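Long-range contacts in NS6 protease (Murine norovirus 1, PDB 4ASH), which is a trypsin-like cysteine protease that probably cleaves the norovirus polyprotein into its separate non-structural proteins: residues A[71-76]-A[153-158]; A[85-90]-A[143-148]. The protein carries 1 engineered substitution. One frame throughout, in Å; residues are numbered along the deposited sequence. Where two conformers were deposited one is given.

Contact 1: residues A[71-76]-A[153-158]; sequences PAMVLE and WVVIGV
A short, weakly bonded parallel strand, paired through Leu75 with Val155, lays the connection between the two halves of this chymotrypsin-like protease along strand 152-162 of the C-terminal sheet. Val155 takes both direct bonds: its N gives a nearly straight bond to Val74 O (3.0 Å, 169° at the hydrogen), and its O receives Glu76 N at 2.9 Å. Leu75, between the two bonded residues, is thus clamped without a backbone bond of its own to this strand, and its CA passes 3.4 Å from Val155 O in a CA-H...O contact. One step earlier a water continues the ladder, accepting from Val74 N and donating to Trp153 O, where the chains are too far apart for a direct bond.

The side chains divide between the two faces. Val74 and Val154 stand next to each other on one, directed alike, with Val74 CB against Val154 CG1. On the other, Leu75 slants across Val155, and its branch CD1 reaches Val155 CG1 at 4.0 Å. Met73 works from the end of the pair: its chain is extended as far as the sulfur and then bends (chi3 64°), which brings CE alongside the strand's backbone, 3.6 Å from Trp153 O, and against Val155 CB. Phe20 of strand 17-21 touches both Met73 and Val155, so the N-terminal sheet closes over this side.

Glu76 stretches its carboxylate obliquely across the Val154 and Ile156 side chains. Lys149 pairs with its OE2 in a salt bridge and Tyr147 OH bonds to its OE1, which fixes the carboxylate's rotation; the same OE1 rests 4.1 Å from Val154 CG2.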
loop_
_atom_site.group_PDB
_atom_site.type_symbol
_atom_site.label_atom_id
_atom_site.label_comp_id
_atom_site.label_asym_id
_atom_site.label_seq_id
_atom_site.Cartn_x
_atom_site.Cartn_y
_atom_site.Cartn_z
ATOM N N PRO A 71 15.716 4.437 6.402
ATOM C CA PRO A 71 15.812 3.242 7.244
ATOM C C PRO A 71 14.696 2.249 6.923
ATOM O O PRO A 71 13.589 2.640 6.539
ATOM C CB PRO A 71 15.628 3.802 8.654
ATOM C CG PRO A 71 14.769 5.000 8.460
ATOM C CD PRO A 71 15.188 5.600 7.135
ATOM N N ALA A 72 14.983 0.961 7.077
ATOM C CA ALA A 72 13.959 -0.068 6.859
ATOM C C ALA A 72 12.823 0.066 7.859
ATOM O O ALA A 72 13.056 0.377 9.034
ATOM C CB ALA A 72 14.571 -1.463 6.965
ATOM N N MET A 73 11.606 -0.195 7.377
ATOM C CA MET A 73 10.384 -0.222 8.187
ATOM C C MET A 73 9.806 -1.612 8.166
ATOM O O MET A 73 10.096 -2.404 7.265
ATOM C CB MET A 73 9.327 0.704 7.581
ATOM C CG MET A 73 9.445 2.141 7.974
ATOM S SD MET A 73 8.215 3.080 7.044
ATOM C CE MET A 73 6.672 2.422 7.650
ATOM N N VAL A 74 8.996 -1.918 9.173
ATOM C CA VAL A 74 8.278 -3.176 9.228
ATOM C C VAL A 74 7.128 -3.172 8.222
ATOM O O VAL A 74 6.353 -2.221 8.164
ATOM C CB VAL A 74 7.689 -3.381 10.628
ATOM C CG1 VAL A 74 6.732 -4.552 10.648
ATOM C CG2 VAL A 74 8.807 -3.595 11.639
ATOM N N LEU A 75 7.042 -4.232 7.423
ATOM C CA LEU A 75 5.861 -4.474 6.595
ATOM C C LEU A 75 5.056 -5.611 7.221
ATOM O O LEU A 75 5.551 -6.736 7.355
ATOM C CB LEU A 75 6.276 -4.847 5.169
ATOM C CG LEU A 75 5.188 -5.357 4.221
ATOM C CD1 LEU A 75 4.128 -4.293 3.990
ATOM C CD2 LEU A 75 5.804 -5.802 2.903
ATOM N N GLU A 76 3.825 -5.301 7.622
ATOM C CA GLU A 76 2.903 -6.299 8.162
ATOM C C GLU A 76 1.880 -6.731 7.124
ATOM O O GLU A 76 1.630 -6.022 6.163
ATOM C CB GLU A 76 2.196 -5.741 9.397
ATOM C CG GLU A 76 3.065 -5.819 10.655
ATOM C CD GLU A 76 2.340 -5.363 11.910
ATOM O OE1 GLU A 76 1.189 -4.882 11.805
ATOM O OE2 GLU A 76 2.926 -5.485 13.007
ATOM N N TRP A 153 6.375 3.272 13.639
ATOM C CA TRP A 153 5.477 3.273 12.482
ATOM C C TRP A 153 5.704 2.077 11.559
ATOM O O TRP A 153 6.836 1.774 11.180
ATOM C CB TRP A 153 5.595 4.587 11.710
ATOM C CG TRP A 153 5.031 5.746 12.467
ATOM C CD1 TRP A 153 5.679 6.515 13.389
ATOM C CD2 TRP A 153 3.696 6.260 12.379
ATOM N NE1 TRP A 153 4.830 7.481 13.877
ATOM C CE2 TRP A 153 3.610 7.347 13.273
ATOM C CE3 TRP A 153 2.569 5.909 11.630
ATOM C CZ2 TRP A 153 2.437 8.084 13.437
ATOM C CZ3 TRP A 153 1.406 6.643 11.794
ATOM C CH2 TRP A 153 1.349 7.718 12.692
ATOM N N VAL A 154 4.620 1.387 11.215
ATOM C CA VAL A 154 4.712 0.189 10.393
ATOM C C VAL A 154 3.764 0.344 9.217
ATOM O O VAL A 154 2.796 1.097 9.295
ATOM C CB VAL A 154 4.384 -1.094 11.187
ATOM C CG1 VAL A 154 5.172 -1.122 12.482
ATOM C CG2 VAL A 154 2.924 -1.170 11.476
ATOM N N VAL A 155 4.079 -0.304 8.103
ATOM C CA VAL A 155 3.215 -0.213 6.930
ATOM C C VAL A 155 2.451 -1.527 6.797
ATOM O O VAL A 155 2.999 -2.607 7.040
ATOM C CB VAL A 155 3.987 0.212 5.645
ATOM C CG1 VAL A 155 5.177 -0.686 5.361
ATOM C CG2 VAL A 155 3.063 0.277 4.444
ATOM N N ILE A 156 1.167 -1.430 6.463
ATOM C CA ILE A 156 0.317 -2.621 6.467
ATOM C C ILE A 156 -0.248 -3.029 5.116
ATOM O O ILE A 156 -0.814 -4.122 4.971
ATOM C CB ILE A 156 -0.832 -2.491 7.478
ATOM C CG1 ILE A 156 -1.798 -1.380 7.059
ATOM C CG2 ILE A 156 -0.277 -2.267 8.873
ATOM C CD1 ILE A 156 -3.084 -1.364 7.890
ATOM N N GLY A 157 -0.102 -2.166 4.121
ATOM C CA GLY A 157 -0.662 -2.451 2.817
ATOM C C GLY A 157 -0.659 -1.211 1.948
ATOM O O GLY A 157 -0.161 -0.159 2.360
ATOM N N VAL A 158 -1.222 -1.334 0.749
ATOM C CA VAL A 158 -1.309 -0.207 -0.166
ATOM C C VAL A 158 -2.744 0.029 -0.629
ATOM O O VAL A 158 -3.536 -0.906 -0.774
ATOM C CB VAL A 158 -0.386 -0.386 -1.398
ATOM C CG1 VAL A 158 1.092 -0.450 -0.973
ATOM C CG2 VAL A 158 -0.748 -1.608 -2.208
HETATM O O HOH W 1 8.812 -0.026 11.447
#

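Contact 2: residues A[85-90]-A[143-148]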
loop_
_atom_site.group_PDB
_atom_site.type_symbol
_atom_site.label_atom_id
_atom_site.label_comp_id
_atom_site.label_asym_id
_atom_site.label_seq_id
_atom_site.Cartn_x
_atom_site.Cartn_y
_atom_site.Cartn_z
ATOM N N ALA A 85 -5.547 3.557 11.329
ATOM C CA ALA A 85 -4.367 3.708 10.508
ATOM C C ALA A 85 -4.444 5.022 9.754
ATOM O O ALA A 85 -5.414 5.767 9.874
ATOM C CB ALA A 85 -4.244 2.541 9.532
ATOM N N SER A 86 -3.413 5.296 8.965
ATOM C CA SER A 86 -3.372 6.507 8.164
ATOM C C SER A 86 -2.996 6.157 6.732
ATOM O O SER A 86 -1.997 5.471 6.506
ATOM C CB SER A 86 -2.347 7.474 8.759
ATOM O OG SER A 86 -2.219 8.638 7.970
ATOM N N VAL A 87 -3.791 6.616 5.766
ATOM C CA VAL A 87 -3.431 6.459 4.368
ATOM C C VAL A 87 -2.619 7.689 3.988
ATOM O O VAL A 87 -3.120 8.813 4.067
ATOM C CB VAL A 87 -4.643 6.371 3.430
ATOM C CG1 VAL A 87 -4.184 5.940 2.055
ATOM C CG2 VAL A 87 -5.668 5.369 3.960
ATOM N N LEU A 88 -1.367 7.477 3.601
ATOM C CA LEU A 88 -0.495 8.583 3.212
ATOM C C LEU A 88 -0.718 8.888 1.741
ATOM O O LEU A 88 0.017 8.426 0.873
ATOM C CB LEU A 88 0.963 8.217 3.458
ATOM C CG LEU A 88 1.330 7.718 4.857
ATOM C CD1 LEU A 88 2.855 7.521 4.968
ATOM C CD2 LEU A 88 0.833 8.662 5.933
ATOM N N VAL A 89 -1.781 9.632 1.452
ATOM C CA VAL A 89 -2.095 9.980 0.068
ATOM C C VAL A 89 -1.258 11.155 -0.403
ATOM O O VAL A 89 -1.285 12.223 0.206
ATOM C CB VAL A 89 -3.565 10.367 -0.097
ATOM C CG1 VAL A 89 -3.822 10.878 -1.501
ATOM C CG2 VAL A 89 -4.460 9.176 0.198
ATOM N N LYS A 90 -0.518 10.958 -1.483
ATOM C CA LYS A 90 0.034 12.113 -2.206
ATOM C C LYS A 90 -0.796 12.359 -3.435
ATOM O O LYS A 90 -1.268 11.416 -4.062
ATOM C CB LYS A 90 1.467 11.853 -2.653
ATOM C CG LYS A 90 2.512 12.145 -1.607
ATOM C CD LYS A 90 3.884 12.250 -2.272
ATOM C CE LYS A 90 4.958 12.567 -1.260
ATOM N NZ LYS A 90 6.307 12.497 -1.896
ATOM N N CYS A 143 -0.670 4.253 -2.647
ATOM C CA CYS A 143 -0.274 4.961 -1.433
ATOM C C CYS A 143 -0.362 4.034 -0.215
ATOM O O CYS A 143 -1.272 3.186 -0.119
ATOM C CB CYS A 143 -1.100 6.230 -1.233
ATOM S SG CYS A 143 -0.724 7.524 -2.465
ATOM N N PRO A 144 0.595 4.151 0.708
ATOM C CA PRO A 144 0.649 3.204 1.829
ATOM C C PRO A 144 -0.352 3.476 2.955
ATOM O O PRO A 144 -0.727 4.613 3.218
ATOM C CB PRO A 144 2.077 3.400 2.353
ATOM C CG PRO A 144 2.303 4.883 2.133
ATOM C CD PRO A 144 1.689 5.142 0.770
ATOM N N TYR A 145 -0.744 2.403 3.639
ATOM C CA TYR A 145 -1.479 2.498 4.885
ATOM C C TYR A 145 -0.490 2.225 5.995
ATOM O O TYR A 145 0.184 1.195 5.966
ATOM C CB TYR A 145 -2.546 1.406 4.945
ATOM C CG TYR A 145 -3.795 1.668 4.129
ATOM C CD1 TYR A 145 -3.721 1.975 2.773
ATOM C CD2 TYR A 145 -5.050 1.589 4.715
ATOM C CE1 TYR A 145 -4.866 2.205 2.019
ATOM C CE2 TYR A 145 -6.208 1.818 3.973
ATOM C CZ TYR A 145 -6.109 2.123 2.628
ATOM O OH TYR A 145 -7.251 2.352 1.880
ATOM N N VAL A 146 -0.398 3.126 6.965
ATOM C CA VAL A 146 0.566 2.974 8.051
ATOM C C VAL A 146 -0.113 3.182 9.400
ATOM O O VAL A 146 -1.186 3.761 9.484
ATOM C CB VAL A 146 1.751 3.973 7.919
ATOM C CG1 VAL A 146 2.475 3.781 6.590
ATOM C CG2 VAL A 146 1.268 5.415 8.054
ATOM N N TYR A 147 0.509 2.698 10.464
ATOM C CA TYR A 147 0.034 3.044 11.799
ATOM C C TYR A 147 1.180 2.994 12.790
ATOM O O TYR A 147 2.226 2.404 12.510
ATOM C CB TYR A 147 -1.134 2.156 12.252
ATOM C CG TYR A 147 -0.762 0.761 12.705
ATOM C CD1 TYR A 147 -0.406 -0.220 11.790
ATOM C CD2 TYR A 147 -0.782 0.423 14.054
ATOM C CE1 TYR A 147 -0.081 -1.505 12.206
ATOM C CE2 TYR A 147 -0.459 -0.859 14.478
ATOM C CZ TYR A 147 -0.103 -1.814 13.548
ATOM O OH TYR A 147 0.220 -3.091 13.968
ATOM N N LYS A 148 1.000 3.651 13.929
ATOM C CA LYS A 148 2.014 3.601 14.970
ATOM C C LYS A 148 1.742 2.408 15.873
ATOM O O LYS A 148 0.769 2.392 16.630
ATOM C CB LYS A 148 2.045 4.901 15.777
ATOM C CG LYS A 148 3.222 4.979 16.741
ATOM C CD LYS A 148 3.156 6.218 17.613
ATOM C CE LYS A 148 3.254 7.485 16.783
ATOM N NZ LYS A 148 3.221 8.713 17.630
#
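Methyl CG2 of Val87 sits over the centre of the Tyr145 ring, a CH-pi contact 3.6 Å from the centroid and 14° off the ring normal. With Val87 CG1 anti to the backbone N (chi1 -169°), CG2 comes down on the ring face while CG1 leans on its CE1 side. The Tyr145 hydroxyl beyond is anchored by His159 ND1.

On the face that carries Ser86 and Val146, Leu88 is the bump. Its side chain lies at about a right angle to Pro144 and Val146 and settles in the hollow between them, CB on Pro144 CG at 3.8 Å and CD2 on Val146 CG2 at 3.9 Å. Val146 CG2 also nudges Ser86 O. Near the other end Ala85 CB presses close to Val146 O and meets the CB of Tyr147.

This is an antiparallel pairing in the C-terminal beta-barrel of the trypsin-like fold. Ser86 and Val146 form a hydrogen-bonded pair, Ser86 N to Val146 O at 2.8 Å and Val146 N back to Ser86 O, and Leu88 N binds Pro144 O; Val87 and Tyr145 are the non-hydrogen-bonded pair between. Leu88 is the centre of an inverse gamma turn, closed by a weak bond from Val89 N to Val87 O. Cys143 CB packs against Leu88 O, 3.2 Å away, and beyond the turn Lys90 N gives its hydrogen to Cys143 SG (3.6 Å).

Contacts 1 and 2 lie with their centres about 10 Å apart in one mixed sheet, joined through the antiparallel neighbours 144-149 and 152-162. Along the chain the order is 71-76, 85-90, 143-148, 153-158, so both strands of contact 2 fall between those of contact 1 in sequence. Across the sheet the strands run 74-75, 152-162, 144-149, 84-90. Ile156 N meets Tyr145 O at 2.8 Å and Val154 N meets Tyr147 O at 2.9 Å, both probable hydrogen bonds stitching the two contacts together. The chain thus enters the C-terminal barrel at contact 1 beside the N-terminal sheet, and contact 2 continues the same barrel wall.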